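Local coordinates for peptidase (Yersinia bercovieri, PDB 5NYW), which is of unknown function but, as a proteasome-related ancestral beta-subunit of the Ntn-hydrolase superfamily, probably acts as a peptidase within a large multimer, at residues T1-A13 with P144-I158. Sequence-based numbering, arbitrary orientation.
Sequences TYCVAMRLSSGLA and PYFQIGESKYGKPII. Unlike the reference sequence in segment 1-13: Ala13 (reference Val).
Strand 2-7, which begins just after the N-terminal Thr1, pairs antiparallel with strand 145-149 in one of the two sheets of the Ntn-hydrolase sandwich. Six backbone hydrogen bonds join the strands and their flanking residues, from Glu150 N to Thr1 O (2.8 Å) at one end to Arg7 N on Pro144 O (2.7 Å) at the other; Cys3 with Ile148 and Ala5 with Phe146 form the hydrogen-bonded pairs between. The side chains of Cys3, Ala5, Phe146 and Ile148 share one face, where Cys3 CB meets Ile148 CG1 at 3.7 Å. Across the strands on the opposite face, Gln147 reaches Tyr2: its NE2 gives an N-H, in the amide plane, to Tyr2 OH at 3.0 Å, with amide and ring planes 75° apart. With CG anti to the backbone N (chi1 170°), the Tyr2 ring crosses the Gln147 side chain, its CD1 lies 3.4 Å from Glu150 O, and its buried hydroxyl also bonds Ser178. Ile158 from helix 155-161 packs on this face, CD1 4.0 Å from Val4 CG2 and CG2 over the centre of the Tyr145 ring. Helix 168-185 touches Tyr2 through Met179, whereas strands 42-50 and 112-120 of the second sheet pack against the Cys3-Ile148 face.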
loop_
_atom_site.group_PDB
_atom_site.type_symbol
_atom_site.label_atom_id
_atom_site.label_comp_id
_atom_site.label_asym_id
_atom_site.label_seq_id
_atom_site.Cartn_x
_atom_site.Cartn_y
_atom_site.Cartn_z
ATOM N N THR L 1 -35.608 -15.364 18.341
ATOM C CA THR L 1 -35.357 -13.929 18.389
ATOM C C THR L 1 -36.239 -13.186 17.359
ATOM O O THR L 1 -36.047 -13.277 16.138
ATOM C CB THR L 1 -33.851 -13.610 18.155
ATOM O OG1 THR L 1 -33.057 -14.216 19.186
ATOM C CG2 THR L 1 -33.610 -12.133 18.202
ATOM N N TYR L 2 -37.199 -12.429 17.879
ATOM C CA TYR L 2 -38.056 -11.581 17.067
ATOM C C TYR L 2 -38.433 -10.306 17.854
ATOM O O TYR L 2 -38.946 -10.370 18.971
ATOM C CB TYR L 2 -39.309 -12.361 16.627
ATOM C CG TYR L 2 -40.372 -11.512 15.975
ATOM C CD1 TYR L 2 -40.032 -10.546 15.042
ATOM C CD2 TYR L 2 -41.712 -11.681 16.282
ATOM C CE1 TYR L 2 -40.980 -9.764 14.451
ATOM C CE2 TYR L 2 -42.682 -10.902 15.679
ATOM C CZ TYR L 2 -42.306 -9.940 14.764
ATOM O OH TYR L 2 -43.247 -9.144 14.141
ATOM N N CYS L 3 -38.138 -9.147 17.277
ATOM C CA CYS L 3 -38.491 -7.874 17.890
ATOM C C CYS L 3 -39.213 -6.977 16.894
ATOM O O CYS L 3 -38.894 -6.974 15.712
ATOM C CB CYS L 3 -37.244 -7.157 18.429
ATOM S SG CYS L 3 -36.205 -8.111 19.599
ATOM N N VAL L 4 -40.204 -6.231 17.367
ATOM C CA VAL L 4 -40.896 -5.286 16.500
ATOM C C VAL L 4 -41.102 -3.975 17.252
ATOM O O VAL L 4 -41.312 -3.960 18.465
ATOM C CB VAL L 4 -42.268 -5.852 15.968
ATOM C CG1 VAL L 4 -43.209 -6.264 17.106
ATOM C CG2 VAL L 4 -42.956 -4.850 15.023
ATOM N N ALA L 5 -41.007 -2.870 16.524
ATOM C CA ALA L 5 -41.278 -1.568 17.102
ATOM C C ALA L 5 -42.109 -0.773 16.122
ATOM O O ALA L 5 -41.860 -0.805 14.927
ATOM C CB ALA L 5 -39.983 -0.850 17.436
ATOM N N MET L 6 -43.089 -0.049 16.641
ATOM C CA MET L 6 -44.010 0.712 15.821
ATOM C C MET L 6 -44.041 2.177 16.247
ATOM O O MET L 6 -44.151 2.477 17.439
ATOM C CB MET L 6 -45.422 0.122 15.916
ATOM C CG MET L 6 -45.526 -1.331 15.518
ATOM S SD MET L 6 -47.049 -2.107 16.093
ATOM C CE MET L 6 -46.977 -3.702 15.284
ATOM N N ARG L 7 -43.904 3.081 15.280
ATOM C CA ARG L 7 -44.043 4.512 15.543
ATOM C C ARG L 7 -45.332 5.067 14.955
ATOM O O ARG L 7 -45.470 5.164 13.736
ATOM C CB ARG L 7 -42.850 5.287 14.987
ATOM C CG ARG L 7 -42.950 6.798 15.134
ATOM C CD ARG L 7 -41.781 7.464 14.428
ATOM N NE ARG L 7 -41.905 8.922 14.350
ATOM C CZ ARG L 7 -42.392 9.584 13.303
ATOM N NH1 ARG L 7 -42.453 10.903 13.339
ATOM N NH2 ARG L 7 -42.805 8.933 12.219
ATOM N N LEU L 8 -46.245 5.477 15.830
ATOM C CA LEU L 8 -47.560 5.969 15.437
ATOM C C LEU L 8 -47.691 7.422 15.836
ATOM O O LEU L 8 -46.800 7.956 16.490
ATOM C CB LEU L 8 -48.664 5.152 16.091
ATOM C CG LEU L 8 -48.392 3.655 16.089
ATOM C CD1 LEU L 8 -49.023 3.041 17.312
ATOM C CD2 LEU L 8 -48.913 3.028 14.804
ATOM N N SER L 9 -48.782 8.064 15.428
ATOM C CA SER L 9 -48.995 9.471 15.751
ATOM C C SER L 9 -49.110 9.721 17.257
ATOM O O SER L 9 -48.680 10.769 17.752
ATOM C CB SER L 9 -50.231 10.005 15.024
ATOM O OG SER L 9 -51.376 9.235 15.321
ATOM N N SER L 10 -49.704 8.769 17.973
ATOM C CA SER L 10 -49.971 8.928 19.405
ATOM C C SER L 10 -48.921 8.310 20.342
ATOM O O SER L 10 -49.002 8.483 21.557
ATOM C CB SER L 10 -51.357 8.353 19.732
ATOM O OG SER L 10 -51.536 7.070 19.163
ATOM N N GLY L 11 -47.953 7.583 19.792
ATOM C CA GLY L 11 -46.926 6.937 20.600
ATOM C C GLY L 11 -46.172 5.794 19.927
ATOM O O GLY L 11 -46.299 5.563 18.722
ATOM N N LEU L 12 -45.421 5.045 20.726
ATOM C CA LEU L 12 -44.650 3.912 20.230
ATOM C C LEU L 12 -45.088 2.606 20.884
ATOM O O LEU L 12 -45.477 2.586 22.055
ATOM C CB LEU L 12 -43.157 4.131 20.476
ATOM C CG LEU L 12 -42.361 5.149 19.669
ATOM C CD1 LEU L 12 -41.514 5.946 20.590
ATOM C CD2 LEU L 12 -41.459 4.366 18.752
ATOM N N ALA L 13 -45.039 1.521 20.114
ATOM C CA ALA L 13 -45.292 0.184 20.644
ATOM C C ALA L 13 -44.084 -0.718 20.385
ATOM O O ALA L 13 -43.525 -0.724 19.287
ATOM C CB ALA L 13 -46.579 -0.422 20.024
ATOM N N PRO L 144 -43.980 2.931 9.113
ATOM C CA PRO L 144 -44.037 3.276 10.535
ATOM C C PRO L 144 -43.602 2.173 11.496
ATOM O O PRO L 144 -43.804 2.334 12.692
ATOM C CB PRO L 144 -45.518 3.638 10.733
ATOM C CG PRO L 144 -46.246 2.796 9.750
ATOM C CD PRO L 144 -45.312 2.614 8.562
ATOM N N TYR L 145 -42.992 1.097 11.005
ATOM C CA TYR L 145 -42.522 0.013 11.882
ATOM C C TYR L 145 -41.229 -0.649 11.347
ATOM O O TYR L 145 -40.956 -0.588 10.143
ATOM C CB TYR L 145 -43.614 -1.068 12.047
ATOM C CG TYR L 145 -43.769 -1.934 10.811
ATOM C CD1 TYR L 145 -44.562 -1.517 9.742
ATOM C CD2 TYR L 145 -43.076 -3.150 10.686
ATOM C CE1 TYR L 145 -44.696 -2.298 8.590
ATOM C CE2 TYR L 145 -43.196 -3.936 9.537
ATOM C CZ TYR L 145 -44.019 -3.512 8.489
ATOM O OH TYR L 145 -44.160 -4.287 7.339
ATOM N N PHE L 146 -40.474 -1.310 12.236
ATOM C CA PHE L 146 -39.285 -2.091 11.857
ATOM C C PHE L 146 -39.333 -3.472 12.485
ATOM O O PHE L 146 -39.836 -3.629 13.594
ATOM C CB PHE L 146 -37.992 -1.410 12.312
ATOM C CG PHE L 146 -37.663 -0.171 11.566
ATOM C CD1 PHE L 146 -37.756 -0.129 10.192
ATOM C CD2 PHE L 146 -37.255 0.970 12.248
ATOM C CE1 PHE L 146 -37.445 1.044 9.498
ATOM C CE2 PHE L 146 -36.946 2.136 11.569
ATOM C CZ PHE L 146 -37.040 2.177 10.189
ATOM N N GLN L 147 -38.792 -4.474 11.806
ATOM C CA GLN L 147 -38.650 -5.777 12.443
ATOM C C GLN L 147 -37.187 -6.231 12.384
ATOM O O GLN L 147 -36.507 -6.013 11.382
ATOM C CB GLN L 147 -39.533 -6.823 11.761
ATOM C CG GLN L 147 -40.971 -6.432 11.499
ATOM C CD GLN L 147 -41.674 -7.500 10.661
ATOM O OE1 GLN L 147 -41.517 -7.530 9.442
ATOM N NE2 GLN L 147 -42.458 -8.364 11.304
ATOM N N ILE L 148 -36.717 -6.901 13.434
ATOM C CA ILE L 148 -35.422 -7.588 13.394
ATOM C C ILE L 148 -35.603 -9.041 13.885
ATOM O O ILE L 148 -36.587 -9.356 14.569
ATOM C CB ILE L 148 -34.344 -6.842 14.239
ATOM C CG1 ILE L 148 -34.779 -6.669 15.699
ATOM C CG2 ILE L 148 -34.048 -5.467 13.618
ATOM C CD1 ILE L 148 -33.738 -5.925 16.588
ATOM N N GLY L 149 -34.671 -9.926 13.525
ATOM C CA GLY L 149 -34.790 -11.336 13.857
ATOM C C GLY L 149 -35.692 -12.087 12.888
ATOM O O GLY L 149 -35.774 -11.736 11.707
ATOM N N GLU L 150 -36.380 -13.112 13.390
ATOM C CA GLU L 150 -37.273 -13.918 12.556
ATOM C C GLU L 150 -38.585 -13.187 12.321
ATOM O O GLU L 150 -39.530 -13.335 13.090
ATOM C CB GLU L 150 -37.548 -15.273 13.198
ATOM C CG GLU L 150 -36.437 -16.306 13.021
ATOM C CD GLU L 150 -36.169 -16.704 11.564
ATOM O OE1 GLU L 150 -37.085 -16.643 10.722
ATOM O OE2 GLU L 150 -35.025 -17.100 11.265
ATOM N N SER L 151 -38.646 -12.422 11.239
ATOM C CA SER L 151 -39.660 -11.384 11.092
ATOM C C SER L 151 -40.701 -11.611 10.025
ATOM O O SER L 151 -41.703 -10.902 9.990
ATOM C CB SER L 151 -38.988 -10.071 10.753
ATOM O OG SER L 151 -38.362 -10.221 9.489
ATOM N N LYS L 152 -40.423 -12.518 9.097
ATOM C CA LYS L 152 -41.280 -12.655 7.919
ATOM C C LYS L 152 -42.646 -13.255 8.240
ATOM O O LYS L 152 -43.653 -12.852 7.655
ATOM C CB LYS L 152 -40.575 -13.483 6.837
ATOM C CG LYS L 152 -39.366 -12.787 6.219
ATOM C CD LYS L 152 -38.670 -13.695 5.212
ATOM C CE LYS L 152 -37.499 -12.996 4.515
ATOM N NZ LYS L 152 -36.727 -13.878 3.593
ATOM N N TYR L 153 -42.686 -14.169 9.203
ATOM C CA TYR L 153 -43.936 -14.824 9.586
ATOM C C TYR L 153 -44.947 -13.799 10.093
ATOM O O TYR L 153 -46.150 -13.937 9.896
ATOM C CB TYR L 153 -43.668 -15.882 10.660
ATOM C CG TYR L 153 -42.617 -16.906 10.280
ATOM C CD1 TYR L 153 -42.952 -18.018 9.505
ATOM C CD2 TYR L 153 -41.288 -16.759 10.682
ATOM C CE1 TYR L 153 -42.002 -18.960 9.153
ATOM C CE2 TYR L 153 -40.329 -17.700 10.337
ATOM C CZ TYR L 153 -40.696 -18.798 9.577
ATOM O OH TYR L 153 -39.754 -19.728 9.228
ATOM N N GLY L 154 -44.435 -12.766 10.748
ATOM C CA GLY L 154 -45.272 -11.807 11.425
ATOM C C GLY L 154 -45.498 -10.532 10.653
ATOM O O GLY L 154 -46.113 -9.617 11.160
ATOM N N LYS L 155 -44.955 -10.440 9.452
ATOM C CA LYS L 155 -45.122 -9.234 8.651
ATOM C C LYS L 155 -46.534 -9.099 8.046
ATOM O O LYS L 155 -47.087 -7.992 8.049
ATOM C CB LYS L 155 -44.059 -9.179 7.533
ATOM C CG LYS L 155 -44.017 -7.878 6.705
ATOM C CD LYS L 155 -42.909 -7.927 5.630
ATOM C CE LYS L 155 -42.877 -6.701 4.722
ATOM N NZ LYS L 155 -42.587 -5.463 5.489
ATOM N N PRO L 156 -47.118 -10.208 7.516
ATOM C CA PRO L 156 -48.402 -10.065 6.813
ATOM C C PRO L 156 -49.512 -9.397 7.616
ATOM O O PRO L 156 -50.317 -8.679 7.024
ATOM C CB PRO L 156 -48.773 -11.504 6.474
ATOM C CG PRO L 156 -47.465 -12.189 6.303
ATOM C CD PRO L 156 -46.585 -11.579 7.361
ATOM N N ILE L 157 -49.599 -9.679 8.910
ATOM C CA ILE L 157 -50.626 -9.062 9.714
ATOM C C ILE L 157 -50.324 -7.572 9.925
ATOM O O ILE L 157 -51.244 -6.746 9.958
ATOM C CB ILE L 157 -50.793 -9.772 11.056
ATOM C CG1 ILE L 157 -51.996 -9.199 11.793
ATOM C CG2 ILE L 157 -49.527 -9.663 11.881
ATOM C CD1 ILE L 157 -53.287 -9.263 10.981
ATOM N N ILE L 158 -49.046 -7.219 10.045
ATOM C CA ILE L 158 -48.672 -5.818 10.251
ATOM C C ILE L 158 -49.020 -5.003 9.017
ATOM O O ILE L 158 -49.587 -3.930 9.117
ATOM C CB ILE L 158 -47.175 -5.657 10.574
ATOM C CG1 ILE L 158 -46.846 -6.331 11.897
ATOM C CG2 ILE L 158 -46.804 -4.199 10.717
ATOM C CD1 ILE L 158 -45.392 -6.350 12.186
#